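Local atomic coordinates of sarcosine oxidase (Pyrococcus horikoshii, PDB entry 1Y56), a protein that probably catalyses the FAD-dependent dehydrogenation of L-proline, as the beta subunit of a dehydrogenase complex in which FMN is also bound. Residues 88-93 against 240-245; 128-133 against 291-296. All blocks are in the same frame, centred on the assembly; numbering follows the deposited sequence.

Interaction 1 pairs two neighbouring parallel strands inside the large mixed sheet, while interaction 2 joins a loop to the end of helix 278-291 and the 3-10 turn after it; their centres lie about 12 Å apart. The two are packed against each other through side chains: L90 CD1 lies 3.7 Å from I291 CD1, and L90 CD2 is 3.8 Å from L129 CD2. Hence the face of the strand pair that carries L88, L90 and V242 meets the apolar part of interaction 2. In interaction 1 the side chain of M241 comes to about 6 Å from the FAD and about 10 Å from the FMN. Interaction 2 borders another protein chain, which L128, A294 and L295 pack against.

Interaction 1 (88-93 against 240-245); sequences LFLLYD and PMVISF
F89 and I243 sit level on adjacent parallel strands, their CA atoms 4.7 Å apart, and their side chains run side by side in the same direction. I243 CG1 lies over one face of the F89 ring, 4.1 Å from its centroid and 17° off the normal, a CH-pi contact. F89 CG and I243 CG1 both stand anti to their own carbonyl carbons (chi1 -74° and -49°), which places these groups. The backbone is closely laced. L88 N donates to M241 O, I243 N to L88 O and L90 N to I243 O, each at 2.8 Å. On the other face of the sheet, L90 CD1 reaches V242 CG2 at 4.1 Å.

Toward solvent the contact is looser. F245, exposed, only approaches F89 obliquely, CE1 to CE1 at 4.3 Å. Y92, partly exposed and past its strand, turns its phenol back so that OH and S244 OG, the serine itself buried, share a hydrogen bond of 2.7 Å. S244 OG is also bonded to Y247 N. Ladder bonds and hydrocarbon thus hold the buried part of the strand pair, while a hydroxyl pair ties down the chain beyond the strand, where Y92 leaves the sheet.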
# COMPACT_ATOMS: atom_id res chain seq x y z
N LEU B 88 -42.98 -39.55 -21.06
CA LEU B 88 -42.70 -40.90 -21.48
C LEU B 88 -41.75 -41.58 -20.50
O LEU B 88 -40.56 -41.27 -20.47
CB LEU B 88 -42.07 -40.84 -22.86
CG LEU B 88 -42.01 -42.10 -23.69
CD1 LEU B 88 -43.42 -42.51 -24.12
CD2 LEU B 88 -41.14 -41.81 -24.90
N PHE B 89 -42.27 -42.48 -19.68
CA PHE B 89 -41.44 -43.23 -18.74
C PHE B 89 -40.97 -44.52 -19.40
O PHE B 89 -41.77 -45.41 -19.66
CB PHE B 89 -42.25 -43.59 -17.50
CG PHE B 89 -42.50 -42.43 -16.57
CD1 PHE B 89 -41.67 -42.21 -15.47
CD2 PHE B 89 -43.59 -41.58 -16.76
CE1 PHE B 89 -41.92 -41.16 -14.60
CE2 PHE B 89 -43.84 -40.52 -15.89
CZ PHE B 89 -43.01 -40.31 -14.81
N LEU B 90 -39.67 -44.63 -19.69
CA LEU B 90 -39.15 -45.86 -20.28
C LEU B 90 -38.97 -46.97 -19.25
O LEU B 90 -38.38 -46.75 -18.21
CB LEU B 90 -37.81 -45.62 -20.98
CG LEU B 90 -37.70 -44.51 -22.02
CD1 LEU B 90 -36.24 -44.30 -22.38
CD2 LEU B 90 -38.56 -44.83 -23.23
N LEU B 91 -39.47 -48.17 -19.57
CA LEU B 91 -39.36 -49.33 -18.68
C LEU B 91 -38.48 -50.42 -19.30
O LEU B 91 -38.48 -50.62 -20.51
CB LEU B 91 -40.75 -49.89 -18.38
CG LEU B 91 -41.76 -49.19 -17.46
CD1 LEU B 91 -41.45 -47.74 -17.09
CD2 LEU B 91 -43.13 -49.29 -18.10
N TYR B 92 -37.75 -51.14 -18.45
CA TYR B 92 -36.75 -52.12 -18.92
C TYR B 92 -36.88 -53.53 -18.35
O TYR B 92 -36.24 -54.43 -18.87
CB TYR B 92 -35.33 -51.63 -18.65
CG TYR B 92 -35.07 -50.25 -19.15
CD1 TYR B 92 -34.46 -50.05 -20.37
CD2 TYR B 92 -35.43 -49.14 -18.39
CE1 TYR B 92 -34.20 -48.77 -20.84
CE2 TYR B 92 -35.19 -47.86 -18.84
CZ TYR B 92 -34.57 -47.68 -20.07
OH TYR B 92 -34.32 -46.41 -20.52
N ASP B 93 -37.67 -53.70 -17.29
CA ASP B 93 -37.87 -55.04 -16.71
C ASP B 93 -39.23 -55.25 -16.04
O ASP B 93 -39.99 -54.30 -15.81
CB ASP B 93 -36.71 -55.44 -15.78
CG ASP B 93 -36.42 -54.39 -14.72
OD1 ASP B 93 -35.26 -53.92 -14.65
OD2 ASP B 93 -37.35 -54.03 -13.96
N PRO B 240 -41.86 -35.08 -26.09
CA PRO B 240 -42.27 -35.28 -24.70
C PRO B 240 -41.07 -35.21 -23.76
O PRO B 240 -39.91 -35.23 -24.21
CB PRO B 240 -42.81 -36.71 -24.72
CG PRO B 240 -42.02 -37.39 -25.79
CD PRO B 240 -41.72 -36.35 -26.82
N MET B 241 -41.35 -35.11 -22.46
CA MET B 241 -40.35 -35.33 -21.45
C MET B 241 -40.09 -36.84 -21.41
O MET B 241 -41.00 -37.62 -21.17
CB MET B 241 -40.89 -34.85 -20.11
CG MET B 241 -39.88 -34.75 -19.01
SD MET B 241 -38.89 -33.25 -19.09
CE MET B 241 -37.32 -34.00 -19.45
N VAL B 242 -38.87 -37.27 -21.69
CA VAL B 242 -38.55 -38.69 -21.56
C VAL B 242 -37.82 -38.97 -20.24
O VAL B 242 -36.83 -38.30 -19.91
CB VAL B 242 -37.89 -39.33 -22.84
CG1 VAL B 242 -37.47 -38.29 -23.84
CG2 VAL B 242 -36.74 -40.24 -22.49
N ILE B 243 -38.36 -39.93 -19.48
CA ILE B 243 -37.79 -40.33 -18.20
C ILE B 243 -37.22 -41.72 -18.31
O ILE B 243 -37.85 -42.62 -18.88
CB ILE B 243 -38.85 -40.32 -17.07
CG1 ILE B 243 -39.65 -39.01 -17.06
CG2 ILE B 243 -38.20 -40.61 -15.69
CD1 ILE B 243 -38.84 -37.75 -16.78
N SER B 244 -36.02 -41.90 -17.77
CA SER B 244 -35.44 -43.23 -17.61
C SER B 244 -34.96 -43.44 -16.17
O SER B 244 -33.89 -42.96 -15.79
CB SER B 244 -34.30 -43.45 -18.60
OG SER B 244 -33.76 -44.74 -18.45
N PHE B 245 -35.77 -44.14 -15.37
CA PHE B 245 -35.38 -44.47 -14.01
C PHE B 245 -34.13 -45.34 -14.03
O PHE B 245 -33.18 -45.07 -13.29
CB PHE B 245 -36.50 -45.18 -13.25
CG PHE B 245 -37.49 -44.26 -12.59
CD1 PHE B 245 -38.83 -44.62 -12.50
CD2 PHE B 245 -37.10 -43.03 -12.06
CE1 PHE B 245 -39.76 -43.77 -11.88
CE2 PHE B 245 -38.03 -42.17 -11.44
CZ PHE B 245 -39.36 -42.55 -11.35

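Interaction 2 (128-133 against 291-296); sequences LLDISE and IIPALK
L128 and I292 bring their side chains together obliquely where the loop after helix 119-124 passes the C-terminal end of helix 278-291. From L128, CB meets I292 CD1 at 3.6 Å. Further out, with CG set anti to the carbonyl carbon (chi1 -70°), CD1 reaches both that same methyl and A294 CB, each 3.9 Å away. L129 crosses I292 at about a right angle, its CD1 3.9 Å from I292 CG2 and also meeting I291 CD1.

One backbone bond joins the segments: D130 N donates to I291 O at 3.2 Å. A water donates to the same carbonyl oxygen and, at 2.9 Å, to D130 O. D130 CB rests on the P293 ring, 3.6 Å from CD, and CG stands anti to its own N (chi1 178°), which takes the carboxylate on to S132. There OD2 accepts from S132 N at 3.0 Å, closing an Asx turn, and from S132 OG at 2.7 Å. An alanine here would lack the carboxylate and would probably leave S132 N and OG without their acceptor and the turn freer to shift. Hydrocarbon, one backbone bond and a water thus join the segments, while D130 OD2 helps shape its own loop.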
# COMPACT_ATOMS: atom_id res chain seq x y z
N LEU B 128 -35.77 -40.94 -32.32
CA LEU B 128 -34.34 -41.17 -32.01
C LEU B 128 -34.05 -42.01 -30.76
O LEU B 128 -32.88 -42.28 -30.44
CB LEU B 128 -33.58 -39.84 -31.90
CG LEU B 128 -33.34 -39.05 -33.18
CD1 LEU B 128 -32.59 -37.79 -32.84
CD2 LEU B 128 -32.56 -39.87 -34.15
N LEU B 129 -35.11 -42.39 -30.05
CA LEU B 129 -35.02 -43.29 -28.91
C LEU B 129 -34.36 -44.61 -29.29
O LEU B 129 -34.74 -45.23 -30.28
CB LEU B 129 -36.43 -43.59 -28.44
CG LEU B 129 -36.72 -43.53 -26.95
CD1 LEU B 129 -36.05 -42.32 -26.32
CD2 LEU B 129 -38.23 -43.45 -26.78
N ASP B 130 -33.35 -45.04 -28.52
CA ASP B 130 -32.81 -46.39 -28.69
C ASP B 130 -33.74 -47.36 -28.01
O ASP B 130 -33.95 -47.27 -26.79
CB ASP B 130 -31.40 -46.53 -28.12
CG ASP B 130 -30.85 -47.96 -28.24
OD1 ASP B 130 -29.71 -48.19 -27.79
OD2 ASP B 130 -31.54 -48.85 -28.78
N ILE B 131 -34.30 -48.28 -28.78
CA ILE B 131 -35.40 -49.09 -28.27
C ILE B 131 -34.96 -50.47 -27.81
O ILE B 131 -35.74 -51.21 -27.22
CB ILE B 131 -36.62 -49.05 -29.27
CG1 ILE B 131 -37.87 -48.64 -28.51
CG2 ILE B 131 -36.82 -50.35 -30.09
CD1 ILE B 131 -37.66 -47.36 -27.71
N SER B 132 -33.68 -50.76 -28.00
CA SER B 132 -33.15 -52.12 -27.87
C SER B 132 -33.35 -52.80 -26.53
O SER B 132 -33.47 -54.02 -26.50
CB SER B 132 -31.68 -52.21 -28.31
OG SER B 132 -30.90 -51.20 -27.72
N GLU B 133 -33.39 -52.06 -25.43
CA GLU B 133 -33.63 -52.74 -24.15
C GLU B 133 -34.84 -52.24 -23.36
O GLU B 133 -35.05 -52.64 -22.22
CB GLU B 133 -32.37 -52.77 -23.28
CG GLU B 133 -31.69 -51.43 -23.09
CD GLU B 133 -30.30 -51.55 -22.45
OE1 GLU B 133 -29.43 -50.71 -22.79
OE2 GLU B 133 -30.09 -52.48 -21.62
N ILE B 291 -29.74 -43.44 -23.55
CA ILE B 291 -31.19 -43.36 -23.81
C ILE B 291 -31.49 -42.87 -25.25
O ILE B 291 -32.29 -43.49 -25.94
CB ILE B 291 -32.06 -42.67 -22.65
CG1 ILE B 291 -32.71 -41.39 -23.11
CG2 ILE B 291 -31.32 -42.48 -21.33
CD1 ILE B 291 -34.04 -41.67 -23.69
N ILE B 292 -30.85 -41.79 -25.69
CA ILE B 292 -30.88 -41.46 -27.11
C ILE B 292 -29.44 -41.24 -27.60
O ILE B 292 -28.84 -40.22 -27.30
CB ILE B 292 -31.92 -40.30 -27.52
CG1 ILE B 292 -31.23 -39.03 -27.99
CG2 ILE B 292 -32.95 -39.94 -26.46
CD1 ILE B 292 -30.99 -38.99 -29.48
N PRO B 293 -28.87 -42.23 -28.31
CA PRO B 293 -27.52 -42.27 -28.89
C PRO B 293 -27.09 -41.10 -29.78
O PRO B 293 -25.89 -40.81 -29.84
CB PRO B 293 -27.54 -43.55 -29.71
CG PRO B 293 -28.43 -44.42 -28.96
CD PRO B 293 -29.55 -43.52 -28.54
N ALA B 294 -28.02 -40.46 -30.48
CA ALA B 294 -27.68 -39.32 -31.34
C ALA B 294 -27.04 -38.17 -30.55
O ALA B 294 -26.15 -37.48 -31.06
CB ALA B 294 -28.90 -38.84 -32.12
N LEU B 295 -27.50 -37.99 -29.32
CA LEU B 295 -26.92 -37.02 -28.38
C LEU B 295 -25.38 -37.04 -28.31
O LEU B 295 -24.77 -36.02 -28.01
CB LEU B 295 -27.52 -37.18 -26.98
CG LEU B 295 -28.76 -36.38 -26.53
CD1 LEU B 295 -29.69 -35.91 -27.65
CD2 LEU B 295 -29.56 -37.15 -25.48
N LYS B 296 -24.77 -38.18 -28.62
CA LYS B 296 -23.30 -38.27 -28.72
C LYS B 296 -22.64 -37.22 -29.62
O LYS B 296 -21.56 -36.72 -29.30
CB LYS B 296 -22.87 -39.66 -29.17
CG LYS B 296 -23.05 -40.71 -28.12
CD LYS B 296 -22.49 -42.02 -28.56
CE LYS B 296 -22.87 -43.09 -27.57
NZ LYS B 296 -22.26 -44.40 -27.94
O HOH W 1 -33.74 -45.15 -24.83